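Local coordinates for protein amorpha-4,11-diene synthase (Artemisia annua, PDB 4GAX) that probably cyclises farnesyl diphosphate to a sesquiterpene by metal-dependent ionisation, as a terpene synthase, and is represented here by an engineered alpha-bisabolol synthase mutant, at residues A[219-222]-A[223-227]; A[239-242]-A[243-247]; A[246-249]-A[250-254]; A[253-256]-A[257-260]; A[552-555]-A[556-560]. One frame throughout, in Å; residues are numbered along the deposited sequence.

Contact 1 (A[219-222]-A[223-227]); sequences PRIE and AVQYI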
loop_
_atom_site.group_PDB
_atom_site.type_symbol
_atom_site.label_atom_id
_atom_site.label_comp_id
_atom_site.label_asym_id
_atom_site.label_seq_id
_atom_site.Cartn_x
_atom_site.Cartn_y
_atom_site.Cartn_z
ATOM N N PRO A 219 1.016 2.380 -6.445
ATOM C CA PRO A 219 1.545 3.256 -7.504
ATOM C C PRO A 219 2.758 2.712 -8.255
ATOM O O PRO A 219 2.828 2.924 -9.459
ATOM C CB PRO A 219 1.910 4.560 -6.768
ATOM C CG PRO A 219 1.700 4.280 -5.280
ATOM C CD PRO A 219 0.768 3.110 -5.182
ATOM N N ARG A 220 3.687 2.029 -7.589
ATOM C CA ARG A 220 4.855 1.486 -8.305
ATOM C C ARG A 220 4.453 0.332 -9.225
ATOM O O ARG A 220 5.041 0.121 -10.303
ATOM C CB ARG A 220 5.934 1.018 -7.317
ATOM C CG ARG A 220 7.265 0.604 -7.965
ATOM C CD ARG A 220 7.938 1.777 -8.673
ATOM N NE ARG A 220 9.300 1.425 -9.088
ATOM C CZ ARG A 220 10.111 2.217 -9.784
ATOM N NH1 ARG A 220 9.705 3.426 -10.174
ATOM N NH2 ARG A 220 11.335 1.793 -10.093
ATOM N N ILE A 221 3.444 -0.426 -8.813
ATOM C CA ILE A 221 2.953 -1.512 -9.665
ATOM C C ILE A 221 2.192 -0.919 -10.862
ATOM O O ILE A 221 2.261 -1.445 -11.974
ATOM C CB ILE A 221 2.039 -2.486 -8.881
ATOM C CG1 ILE A 221 2.849 -3.174 -7.774
ATOM C CG2 ILE A 221 1.432 -3.528 -9.793
ATOM C CD1 ILE A 221 1.986 -4.072 -6.847
ATOM N N GLU A 222 1.452 0.162 -10.643
ATOM C CA GLU A 222 0.791 0.835 -11.782
ATOM C C GLU A 222 1.813 1.323 -12.807
ATOM O O GLU A 222 1.633 1.141 -14.010
ATOM C CB GLU A 222 -0.096 1.990 -11.320
ATOM C CG GLU A 222 -0.587 2.927 -12.446
ATOM C CD GLU A 222 -1.595 2.269 -13.389
ATOM O OE1 GLU A 222 -2.071 1.141 -13.091
ATOM O OE2 GLU A 222 -1.927 2.894 -14.435
ATOM N N ALA A 223 2.904 1.904 -12.329
ATOM C CA ALA A 223 3.922 2.438 -13.224
ATOM C C ALA A 223 4.485 1.362 -14.142
ATOM O O ALA A 223 4.582 1.570 -15.356
ATOM C CB ALA A 223 5.055 3.118 -12.426
ATOM N N VAL A 224 4.830 0.206 -13.583
ATOM C CA VAL A 224 5.376 -0.871 -14.414
ATOM C C VAL A 224 4.395 -1.292 -15.497
ATOM O O VAL A 224 4.812 -1.684 -16.588
ATOM C CB VAL A 224 5.834 -2.128 -13.597
ATOM C CG1 VAL A 224 6.580 -1.726 -12.355
ATOM C CG2 VAL A 224 4.662 -2.991 -13.228
ATOM N N GLN A 225 3.095 -1.208 -15.216
ATOM C CA GLN A 225 2.098 -1.614 -16.210
ATOM C C GLN A 225 1.708 -0.449 -17.124
ATOM O O GLN A 225 1.409 -0.651 -18.302
ATOM C CB GLN A 225 0.843 -2.190 -15.526
ATOM C CG GLN A 225 1.114 -3.390 -14.622
ATOM C CD GLN A 225 -0.104 -3.790 -13.788
ATOM O OE1 GLN A 225 -1.221 -3.314 -14.020
ATOM N NE2 GLN A 225 0.113 -4.672 -12.811
ATOM N N TYR A 226 1.702 0.769 -16.591
ATOM C CA TYR A 226 1.236 1.910 -17.390
ATOM C C TYR A 226 2.282 2.376 -18.402
ATOM O O TYR A 226 1.955 2.831 -19.497
ATOM C CB TYR A 226 0.826 3.070 -16.492
ATOM C CG TYR A 226 0.096 4.178 -17.235
ATOM C CD1 TYR A 226 -1.189 3.973 -17.737
ATOM C CD2 TYR A 226 0.679 5.429 -17.420
ATOM C CE1 TYR A 226 -1.874 4.982 -18.412
ATOM C CE2 TYR A 226 -0.002 6.455 -18.102
ATOM C CZ TYR A 226 -1.275 6.222 -18.589
ATOM O OH TYR A 226 -1.949 7.224 -19.261
ATOM N N ILE A 227 3.546 2.264 -18.030
ATOM C CA ILE A 227 4.619 2.726 -18.885
ATOM C C ILE A 227 4.533 2.142 -20.313
ATOM O O ILE A 227 4.474 2.908 -21.280
ATOM C CB ILE A 227 6.004 2.522 -18.218
ATOM C CG1 ILE A 227 6.206 3.560 -17.105
ATOM C CG2 ILE A 227 7.110 2.662 -19.255
ATOM C CD1 ILE A 227 7.477 3.335 -16.268
#
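E222 holds CG anti to its backbone N (chi1 168°) and then bends at chi2 (69°), which brings its carboxylate forward along the helix to CB of Y226, one turn on. OE2 of E222 lies 3.4 Å from CB and 3.6 Å from CD1 of Y226, meeting the ring obliquely with carboxylate and ring planes 31° apart. This touch is van der Waals. The carboxylate's polar partners are three arginines: OE1 makes salt bridges with R208 and R217, OE2 with R89, which together probably keep the group ionised and fix its rotation. On another flank, I221 and Q225 run side by side in the same direction, CG2 of I221 3.5 Å from NE2 of Q225, while OE1 of Q225 accepts a hydrogen bond from R208. V224 straddles two carbonyls, its CG1 3.2 Å from R220 O and its CG2 3.1 Å from I221 O. Among the backbone bonds, Y226 N to E222 O is short at 2.6 Å, whereas Q225 N to I221 O is weak at 3.4 Å. This is i to i+4 side-chain packing in the opening turns of helix 219-232 of an all-helical terpene synthase. The helix lies against several neighbours: R220 and V224 reach both helix 238-269 and helix 547-557, R220 NH2 bonding to F248 O, I221 touches L552, and Y226 packs on helix 77-89.

Contact 2 (A[239-242]-A[243-247]); sequences TLIK and LAKLE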
loop_
_atom_site.group_PDB
_atom_site.type_symbol
_atom_site.label_atom_id
_atom_site.label_comp_id
_atom_site.label_asym_id
_atom_site.label_seq_id
_atom_site.Cartn_x
_atom_site.Cartn_y
_atom_site.Cartn_z
ATOM N N THR A 239 8.645 13.085 -24.453
ATOM C CA THR A 239 9.501 13.507 -23.347
ATOM C C THR A 239 9.137 12.794 -22.056
ATOM O O THR A 239 10.020 12.323 -21.344
ATOM C CB THR A 239 9.439 15.017 -23.125
ATOM O OG1 THR A 239 10.190 15.661 -24.158
ATOM C CG2 THR A 239 10.029 15.391 -21.767
ATOM N N LEU A 240 7.847 12.722 -21.739
ATOM C CA LEU A 240 7.426 12.057 -20.507
ATOM C C LEU A 240 7.827 10.587 -20.485
ATOM O O LEU A 240 8.290 10.076 -19.461
ATOM C CB LEU A 240 5.909 12.136 -20.311
ATOM C CG LEU A 240 5.229 13.396 -19.791
ATOM C CD1 LEU A 240 3.730 13.105 -19.649
ATOM C CD2 LEU A 240 5.821 13.825 -18.451
ATOM N N ILE A 241 7.621 9.889 -21.597
ATOM C CA ILE A 241 7.909 8.457 -21.604
ATOM C C ILE A 241 9.409 8.209 -21.504
ATOM O O ILE A 241 9.840 7.264 -20.827
ATOM C CB ILE A 241 7.293 7.703 -22.822
ATOM C CG1 ILE A 241 7.381 6.184 -22.595
ATOM C CG2 ILE A 241 7.989 8.077 -24.125
ATOM C CD1 ILE A 241 6.688 5.722 -21.319
ATOM N N LYS A 242 10.208 9.063 -22.142
ATOM C CA LYS A 242 11.659 8.900 -22.054
ATOM C C LYS A 242 12.127 9.057 -20.611
ATOM O O LYS A 242 12.910 8.246 -20.091
ATOM C CB LYS A 242 12.367 9.915 -22.945
ATOM C CG LYS A 242 13.862 9.680 -23.046
ATOM C CD LYS A 242 14.546 10.793 -23.824
ATOM C CE LYS A 242 15.955 10.387 -24.226
ATOM N NZ LYS A 242 16.717 11.550 -24.757
ATOM N N LEU A 243 11.624 10.098 -19.959
ATOM C CA LEU A 243 11.943 10.360 -18.568
ATOM C C LEU A 243 11.441 9.254 -17.644
ATOM O O LEU A 243 12.154 8.824 -16.724
ATOM C CB LEU A 243 11.307 11.689 -18.143
ATOM C CG LEU A 243 11.472 12.088 -16.678
ATOM C CD1 LEU A 243 12.945 12.157 -16.297
ATOM C CD2 LEU A 243 10.800 13.415 -16.434
ATOM N N ALA A 244 10.209 8.812 -17.866
ATOM C CA ALA A 244 9.621 7.794 -16.997
ATOM C C ALA A 244 10.422 6.493 -17.005
ATOM O O ALA A 244 10.544 5.819 -15.977
ATOM C CB ALA A 244 8.151 7.520 -17.379
ATOM N N LYS A 245 10.954 6.130 -18.163
ATOM C CA LYS A 245 11.669 4.861 -18.267
ATOM C C LYS A 245 13.067 4.967 -17.670
ATOM O O LYS A 245 13.531 4.033 -17.009
ATOM C CB LYS A 245 11.744 4.400 -19.720
ATOM C CG LYS A 245 10.398 4.029 -20.330
ATOM C CD LYS A 245 10.561 3.752 -21.848
ATOM C CE LYS A 245 10.589 2.269 -22.153
ATOM N NZ LYS A 245 10.893 1.998 -23.603
ATOM N N LEU A 246 13.742 6.092 -17.918
ATOM C CA LEU A 246 15.076 6.332 -17.355
ATOM C C LEU A 246 14.985 6.343 -15.831
ATOM O O LEU A 246 15.817 5.752 -15.126
ATOM C CB LEU A 246 15.643 7.671 -17.839
ATOM C CG LEU A 246 16.540 7.706 -19.084
ATOM C CD1 LEU A 246 16.191 6.612 -20.057
ATOM C CD2 LEU A 246 16.453 9.078 -19.773
ATOM N N GLU A 247 13.963 7.027 -15.328
ATOM C CA GLU A 247 13.750 7.156 -13.890
ATOM C C GLU A 247 13.326 5.828 -13.287
ATOM O O GLU A 247 13.744 5.487 -12.188
ATOM C CB GLU A 247 12.692 8.213 -13.612
ATOM C CG GLU A 247 13.219 9.624 -13.784
ATOM C CD GLU A 247 14.255 9.986 -12.731
ATOM O OE1 GLU A 247 14.216 9.410 -11.614
ATOM O OE2 GLU A 247 15.105 10.849 -13.023
#
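The first turns of the long helix 238-269 carry this contact, in which I241 meets K245 and K242 meets L246 four residues on. I241 CG1 lies 4.1 Å from CD of K245, the two side chains passing at a slant. With CG beside its backbone N and a bend at chi3 (102°), K245 lays its aliphatic part over the preceding turn, CG 3.3 Å from I241 O, before NZ leaves for a salt bridge with E231 and a hydrogen bond to the carbonyl of S562. L246 sits over the carbonyl of K242, its CD1 and CD2 both 3.7 Å from that oxygen. A244 CB likewise comes to 3.3 Å from L240 O. Beneath the side chains run regular i to i+4 bonds, A244 N to L240 O being 2.8 Å and L246 N to K242 O 3.2 Å long. On the buried side L240 packs against helices 77-89 and 219-232. T239 OG1 bonds to E62 of helix 52-71. An unbroken run of such backbone bonds with apolar side chains on the inward flank and a lysine such as K242 at the surface is characteristic of an amphipathic alpha-helix in an all-helical terpene synthase.

Contact 3 (A[246-249]-A[250-254]); sequences LEFN and LLQSL
Apolar cover comes first: L250 sets its side chain over the carbonyl of L246, CG 3.1 Å from that oxygen, and stretches CD1 to within 4.1 Å of OE2 of E247, whose chain bends at chi2, its end coming beside the leucine, while its OE1 bonds to Y94 OH. Replacing L250 by alanine removes CG and both methyls, which would probably open a gap over the L246 carbonyl and take away the methyl beside E247 OE2. Aromatic and amide groups meet one turn apart, where CE2 of F248 stands 3.9 Å from NE2 of Q252, ring and amide planes 67° apart and the approach oblique. CG of Q252 points away from the backbone N (chi1 -172°) and the chain runs on extended, carrying the amide out from the helix, and NE2 donates to the carbonyls of L556 and Y559. Its OE1 is tied back to its own helix through a water, which donates to OE1 at 2.8 Å and to N249 O at 2.9 Å. N249 O also accepts from S253 N at 3.0 Å, so one carbonyl serves both helix and water. Among the backbone bonds, L251 N to E247 O is 2.9 Å and close to straight (170°). N249 OD1 accepts from the backbone of M561, and S253 OG pairs with N46. This middle stretch of the long helix 238-269, packed within the alpha-helical fold, is flanked by helix 52-71 against L246 and E247, by helix 219-232 against F248, and by the C-terminal tail along N249 and Q252.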
loop_
_atom_site.group_PDB
_atom_site.type_symbol
_atom_site.label_atom_id
_atom_site.label_comp_id
_atom_site.label_asym_id
_atom_site.label_seq_id
_atom_site.Cartn_x
_atom_site.Cartn_y
_atom_site.Cartn_z
ATOM N N LEU A 246 13.742 6.092 -17.918
ATOM C CA LEU A 246 15.076 6.332 -17.355
ATOM C C LEU A 246 14.985 6.343 -15.831
ATOM O O LEU A 246 15.817 5.752 -15.126
ATOM C CB LEU A 246 15.643 7.671 -17.839
ATOM C CG LEU A 246 16.540 7.706 -19.084
ATOM C CD1 LEU A 246 16.191 6.612 -20.057
ATOM C CD2 LEU A 246 16.453 9.078 -19.773
ATOM N N GLU A 247 13.963 7.027 -15.328
ATOM C CA GLU A 247 13.750 7.156 -13.890
ATOM C C GLU A 247 13.326 5.828 -13.287
ATOM O O GLU A 247 13.744 5.487 -12.188
ATOM C CB GLU A 247 12.692 8.213 -13.612
ATOM C CG GLU A 247 13.219 9.624 -13.784
ATOM C CD GLU A 247 14.255 9.986 -12.731
ATOM O OE1 GLU A 247 14.216 9.410 -11.614
ATOM O OE2 GLU A 247 15.105 10.849 -13.023
ATOM N N PHE A 248 12.502 5.073 -14.005
ATOM C CA PHE A 248 12.087 3.782 -13.484
ATOM C C PHE A 248 13.310 2.955 -13.193
ATOM O O PHE A 248 13.396 2.327 -12.142
ATOM C CB PHE A 248 11.222 3.009 -14.475
ATOM C CG PHE A 248 10.693 1.740 -13.896
ATOM C CD1 PHE A 248 9.539 1.753 -13.128
ATOM C CD2 PHE A 248 11.395 0.553 -14.033
ATOM C CE1 PHE A 248 9.058 0.584 -12.564
ATOM C CE2 PHE A 248 10.926 -0.628 -13.456
ATOM C CZ PHE A 248 9.756 -0.608 -12.730
ATOM N N ASN A 249 14.243 2.938 -14.139
ATOM C CA ASN A 249 15.440 2.101 -13.998
ATOM C C ASN A 249 16.371 2.607 -12.895
ATOM O O ASN A 249 16.951 1.811 -12.141
ATOM C CB ASN A 249 16.175 1.935 -15.341
ATOM C CG ASN A 249 15.441 0.992 -16.303
ATOM O OD1 ASN A 249 14.517 0.255 -15.909
ATOM N ND2 ASN A 249 15.861 1.003 -17.572
ATOM N N LEU A 250 16.514 3.925 -12.795
ATOM C CA LEU A 250 17.323 4.507 -11.723
ATOM C C LEU A 250 16.753 4.154 -10.356
ATOM O O LEU A 250 17.479 3.750 -9.450
ATOM C CB LEU A 250 17.383 6.027 -11.860
ATOM C CG LEU A 250 18.065 6.534 -13.132
ATOM C CD1 LEU A 250 18.124 8.065 -13.138
ATOM C CD2 LEU A 250 19.458 5.924 -13.287
ATOM N N LEU A 251 15.447 4.312 -10.191
ATOM C CA LEU A 251 14.840 4.022 -8.897
ATOM C C LEU A 251 14.865 2.522 -8.607
ATOM O O LEU A 251 15.100 2.105 -7.473
ATOM C CB LEU A 251 13.427 4.610 -8.806
ATOM C CG LEU A 251 12.737 4.524 -7.452
ATOM C CD1 LEU A 251 13.609 5.153 -6.350
ATOM C CD2 LEU A 251 11.376 5.227 -7.552
ATOM N N GLN A 252 14.675 1.699 -9.634
ATOM C CA GLN A 252 14.840 0.260 -9.454
ATOM C C GLN A 252 16.230 -0.097 -8.931
ATOM O O GLN A 252 16.367 -0.992 -8.086
ATOM C CB GLN A 252 14.562 -0.491 -10.753
ATOM C CG GLN A 252 14.520 -2.004 -10.580
ATOM C CD GLN A 252 14.312 -2.722 -11.887
ATOM O OE1 GLN A 252 15.156 -2.653 -12.797
ATOM N NE2 GLN A 252 13.177 -3.428 -11.999
ATOM N N SER A 253 17.261 0.593 -9.427
ATOM C CA SER A 253 18.619 0.341 -8.937
ATOM C C SER A 253 18.724 0.655 -7.448
ATOM O O SER A 253 19.385 -0.065 -6.702
ATOM C CB SER A 253 19.665 1.148 -9.720
ATOM O OG SER A 253 19.819 0.615 -11.015
ATOM N N LEU A 254 18.062 1.723 -7.017
ATOM C CA LEU A 254 18.079 2.105 -5.608
ATOM C C LEU A 254 17.381 1.034 -4.775
ATOM O O LEU A 254 17.884 0.627 -3.727
ATOM C CB LEU A 254 17.400 3.466 -5.410
ATOM C CG LEU A 254 17.193 3.861 -3.946
ATOM C CD1 LEU A 254 18.530 4.114 -3.223
ATOM C CD2 LEU A 254 16.288 5.076 -3.834
HETATM O O HOH W 1 17.278 -0.890 -13.111
#

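Contact 4 (A[253-256]-A[257-260]); sequences SLHR and EELS
Carboxylate against aliphatic carbon is the main side-chain theme: OE2 of E258 lies 3.5 Å from CG of L254 and 3.7 Å from its CD2, the two chains slanting past each other. E257 comes at the same leucine from another direction, crossing it at about a right angle with OE1 3.7 Å from CD1. L254 reaches both because its CG stands beside the carbonyl carbon (chi1 172°), leaning toward the next turn. The ring contact is with H255: it and E258 lie side by side, pointing the same way, and OE1 of E258 is 3.9 Å from CD2, at the ring's edge near its plane, with the carboxylate turned 54° from the ring. Polar bonds lead outward: E258 OE2 forms a salt bridge with R302 and a bond with S299 OG, E258 OE1 meets Y286 OH, H255 NE2 is engaged by F294 O, and R256, bent at chi2 and chi3, sends NH1 to L557 O. Both oxygens of E258 are thus used and its carboxylate is held from several directions. With an alanine here, R302 would probably lose this charge partner and Y286 and S299 their acceptor. The backbone runs as regular helix, E258 N to L254 O 3.0 Å and S260 N to R256 O 2.9 Å. In the alpha-helical fold, the long helix 238-269 is here lined by helices 282-292 and 299-322 along H255 and E258, by helix 547-557 at H255 and L259, and by the loop around F41.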
loop_
_atom_site.group_PDB
_atom_site.type_symbol
_atom_site.label_atom_id
_atom_site.label_comp_id
_atom_site.label_asym_id
_atom_site.label_seq_id
_atom_site.Cartn_x
_atom_site.Cartn_y
_atom_site.Cartn_z
ATOM N N SER A 253 17.261 0.593 -9.427
ATOM C CA SER A 253 18.619 0.341 -8.937
ATOM C C SER A 253 18.724 0.655 -7.448
ATOM O O SER A 253 19.385 -0.065 -6.702
ATOM C CB SER A 253 19.665 1.148 -9.720
ATOM O OG SER A 253 19.819 0.615 -11.015
ATOM N N LEU A 254 18.062 1.723 -7.017
ATOM C CA LEU A 254 18.079 2.105 -5.608
ATOM C C LEU A 254 17.381 1.034 -4.775
ATOM O O LEU A 254 17.884 0.627 -3.727
ATOM C CB LEU A 254 17.400 3.466 -5.410
ATOM C CG LEU A 254 17.193 3.861 -3.946
ATOM C CD1 LEU A 254 18.530 4.114 -3.223
ATOM C CD2 LEU A 254 16.288 5.076 -3.834
ATOM N N HIS A 255 16.227 0.568 -5.248
ATOM C CA HIS A 255 15.499 -0.499 -4.555
ATOM C C HIS A 255 16.374 -1.728 -4.439
ATOM O O HIS A 255 16.380 -2.392 -3.401
ATOM C CB HIS A 255 14.207 -0.861 -5.293
ATOM C CG HIS A 255 13.205 0.250 -5.329
ATOM N ND1 HIS A 255 12.242 0.358 -6.309
ATOM C CD2 HIS A 255 13.014 1.300 -4.492
ATOM C CE1 HIS A 255 11.501 1.430 -6.079
ATOM N NE2 HIS A 255 11.944 2.018 -4.985
ATOM N N ARG A 256 17.112 -2.032 -5.503
ATOM C CA ARG A 256 17.992 -3.182 -5.480
ATOM C C ARG A 256 19.124 -3.001 -4.472
ATOM O O ARG A 256 19.550 -3.978 -3.837
ATOM C CB ARG A 256 18.536 -3.484 -6.879
ATOM C CG ARG A 256 17.515 -4.157 -7.781
ATOM C CD ARG A 256 17.256 -5.598 -7.350
ATOM N NE ARG A 256 18.429 -6.445 -7.575
ATOM C CZ ARG A 256 18.631 -7.196 -8.658
ATOM N NH1 ARG A 256 17.735 -7.229 -9.634
ATOM N NH2 ARG A 256 19.736 -7.930 -8.754
ATOM N N GLU A 257 19.619 -1.773 -4.332
ATOM C CA GLU A 257 20.649 -1.475 -3.315
ATOM C C GLU A 257 20.116 -1.700 -1.895
ATOM O O GLU A 257 20.809 -2.264 -1.042
ATOM C CB GLU A 257 21.160 -0.026 -3.445
ATOM C CG GLU A 257 21.878 0.284 -4.763
ATOM C CD GLU A 257 22.425 1.720 -4.822
ATOM O OE1 GLU A 257 21.815 2.625 -4.206
ATOM O OE2 GLU A 257 23.469 1.942 -5.478
ATOM N N GLU A 258 18.892 -1.230 -1.644
ATOM C CA GLU A 258 18.229 -1.408 -0.348
ATOM C C GLU A 258 18.037 -2.886 -0.011
ATOM O O GLU A 258 18.296 -3.320 1.114
ATOM C CB GLU A 258 16.867 -0.697 -0.356
ATOM C CG GLU A 258 16.978 0.800 -0.604
ATOM C CD GLU A 258 15.635 1.460 -0.894
ATOM O OE1 GLU A 258 14.610 0.737 -0.996
ATOM O OE2 GLU A 258 15.597 2.716 -1.024
ATOM N N LEU A 259 17.576 -3.662 -0.993
ATOM C CA LEU A 259 17.336 -5.079 -0.786
ATOM C C LEU A 259 18.651 -5.826 -0.604
ATOM O O LEU A 259 18.714 -6.822 0.122
ATOM C CB LEU A 259 16.550 -5.657 -1.961
ATOM C CG LEU A 259 16.222 -7.152 -1.887
ATOM C CD1 LEU A 259 15.554 -7.521 -0.566
ATOM C CD2 LEU A 259 15.311 -7.536 -3.051
ATOM N N SER A 260 19.701 -5.358 -1.276
ATOM C CA SER A 260 21.041 -5.900 -1.049
ATOM C C SER A 260 21.513 -5.682 0.401
ATOM O O SER A 260 22.076 -6.590 1.038
ATOM C CB SER A 260 22.039 -5.266 -2.022
ATOM O OG SER A 260 23.366 -5.641 -1.698
#

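Contact 5 (A[552-555]-A[556-560]); sequences LVKS and LLVYP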
loop_
_atom_site.group_PDB
_atom_site.type_symbol
_atom_site.label_atom_id
_atom_site.label_comp_id
_atom_site.label_asym_id
_atom_site.label_seq_id
_atom_site.Cartn_x
_atom_site.Cartn_y
_atom_site.Cartn_z
ATOM N N LEU A 552 4.805 -9.912 -9.488
ATOM C CA LEU A 552 4.813 -8.523 -9.057
ATOM C C LEU A 552 6.204 -8.176 -8.545
ATOM O O LEU A 552 6.748 -7.115 -8.878
ATOM C CB LEU A 552 3.775 -8.269 -7.951
ATOM C CG LEU A 552 2.293 -8.372 -8.331
ATOM C CD1 LEU A 552 1.426 -8.126 -7.112
ATOM C CD2 LEU A 552 1.917 -7.403 -9.451
ATOM N N VAL A 553 6.778 -9.071 -7.740
ATOM C CA VAL A 553 8.121 -8.866 -7.198
ATOM C C VAL A 553 9.134 -8.748 -8.337
ATOM O O VAL A 553 9.963 -7.840 -8.353
ATOM C CB VAL A 553 8.522 -10.010 -6.243
ATOM C CG1 VAL A 553 9.951 -9.814 -5.741
ATOM C CG2 VAL A 553 7.547 -10.085 -5.080
ATOM N N LYS A 554 9.061 -9.659 -9.304
ATOM C CA LYS A 554 9.991 -9.611 -10.431
ATOM C C LYS A 554 9.814 -8.346 -11.272
ATOM O O LYS A 554 10.795 -7.765 -11.743
ATOM C CB LYS A 554 9.842 -10.848 -11.320
ATOM C CG LYS A 554 10.173 -12.159 -10.627
ATOM C CD LYS A 554 10.530 -13.230 -11.660
ATOM C CE LYS A 554 10.243 -14.626 -11.135
ATOM N NZ LYS A 554 10.651 -15.679 -12.121
ATOM N N SER A 555 8.566 -7.915 -11.447
ATOM C CA SER A 555 8.296 -6.741 -12.265
ATOM C C SER A 555 8.858 -5.486 -11.604
ATOM O O SER A 555 9.266 -4.540 -12.280
ATOM C CB SER A 555 6.794 -6.596 -12.537
ATOM O OG SER A 555 6.116 -6.061 -11.415
ATOM N N LEU A 556 8.899 -5.483 -10.277
ATOM C CA LEU A 556 9.452 -4.342 -9.542
ATOM C C LEU A 556 10.976 -4.395 -9.343
ATOM O O LEU A 556 11.666 -3.366 -9.436
ATOM C CB LEU A 556 8.733 -4.188 -8.186
ATOM C CG LEU A 556 7.582 -3.183 -8.175
ATOM C CD1 LEU A 556 6.524 -3.582 -9.164
ATOM C CD2 LEU A 556 6.972 -2.968 -6.761
ATOM N N LEU A 557 11.514 -5.580 -9.081
ATOM C CA LEU A 557 12.915 -5.664 -8.671
ATOM C C LEU A 557 13.875 -6.296 -9.681
ATOM O O LEU A 557 15.088 -6.094 -9.600
ATOM C CB LEU A 557 13.014 -6.416 -7.334
ATOM C CG LEU A 557 12.246 -5.752 -6.190
ATOM C CD1 LEU A 557 12.430 -6.549 -4.914
ATOM C CD2 LEU A 557 12.697 -4.315 -5.994
ATOM N N VAL A 558 13.352 -7.070 -10.624
ATOM C CA VAL A 558 14.242 -7.845 -11.487
ATOM C C VAL A 558 14.356 -7.316 -12.926
ATOM O O VAL A 558 15.461 -7.075 -13.423
ATOM C CB VAL A 558 13.854 -9.335 -11.465
ATOM C CG1 VAL A 558 14.708 -10.139 -12.439
ATOM C CG2 VAL A 558 13.991 -9.879 -10.044
ATOM N N TYR A 559 13.223 -7.102 -13.588
ATOM C CA TYR A 559 13.265 -6.656 -14.981
ATOM C C TYR A 559 13.330 -5.135 -15.056
ATOM O O TYR A 559 12.436 -4.444 -14.546
ATOM C CB TYR A 559 12.030 -7.126 -15.752
ATOM C CG TYR A 559 11.798 -8.616 -15.757
ATOM C CD1 TYR A 559 10.623 -9.154 -15.245
ATOM C CD2 TYR A 559 12.736 -9.484 -16.302
ATOM C CE1 TYR A 559 10.398 -10.521 -15.259
ATOM C CE2 TYR A 559 12.520 -10.855 -16.320
ATOM C CZ TYR A 559 11.347 -11.363 -15.795
ATOM O OH TYR A 559 11.122 -12.719 -15.806
ATOM N N PRO A 560 14.391 -4.606 -15.692
ATOM C CA PRO A 560 14.506 -3.169 -15.972
ATOM C C PRO A 560 13.654 -2.801 -17.194
ATOM O O PRO A 560 13.280 -3.702 -17.951
ATOM C CB PRO A 560 15.988 -3.007 -16.313
ATOM C CG PRO A 560 16.373 -4.325 -16.903
ATOM C CD PRO A 560 15.567 -5.361 -16.165
HETATM O O HOH W 2 9.837 -4.015 -14.789
#
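The ring of Y559 meets the preceding turn obliquely: CE1 lies 4.0 Å from CB of K554, CD1 3.8 Å from K554 O. That carbonyl takes two backbone donors, V558 N at 2.9 Å and Y559 N at 3.1 Å, the second approaching nearly in line with C=O and reaching back five residues instead of four as the helix ends. The other carbonyl with two donors is L552 O, reached from one face of its plane by L556 N and by S555 OG at 2.8 Å. S555 can do this because OG sits between its backbone N and carbonyl carbon (chi1 78°), directed back along the helix. The same OG touches CD1 of L556. A water spans the turn, donating to S555 O and to Y559 O, each 2.6 Å away, and thereby ties the last turn to the chain that leaves it. On the apolar side V553 CG1 and L557 CD1 meet at 4.2 Å, crossing at a slant. The carbonyls at this C-terminal end, those of L556 and L557 and, just beyond, of Y559, face helix 238-269, whose side chains supply them with donors. Helix 547-557 thus ends against helix 238-269, with L557 on H255 and L259, while L552 and L556 face helices 219-232 and 282-292 and V553 and K554 lie beside W37.

How the contacts relate
Along the chain contact 1 comes first, on helix 219-232; contacts 2, 3 and 4 follow in series on helix 238-269, and contact 5 closes helix 547-557 near the C-terminus. Successive centres on the long helix lie about 10 Å apart, contact 2 sharing L246 and E247 with contact 3, and contact 3 sharing S253 and L254 with contact 4; contacts 2 and 4, about 20 Å apart centre to centre, do not touch. Contact 5 lies, centre to centre, about 11 Å from contacts 1 and 3 and 12 Å from contact 4, touching all three. Contact 1 also touches contacts 2, 3 and 4, so the three helices pack together, joining distant parts of this all-helical enzyme.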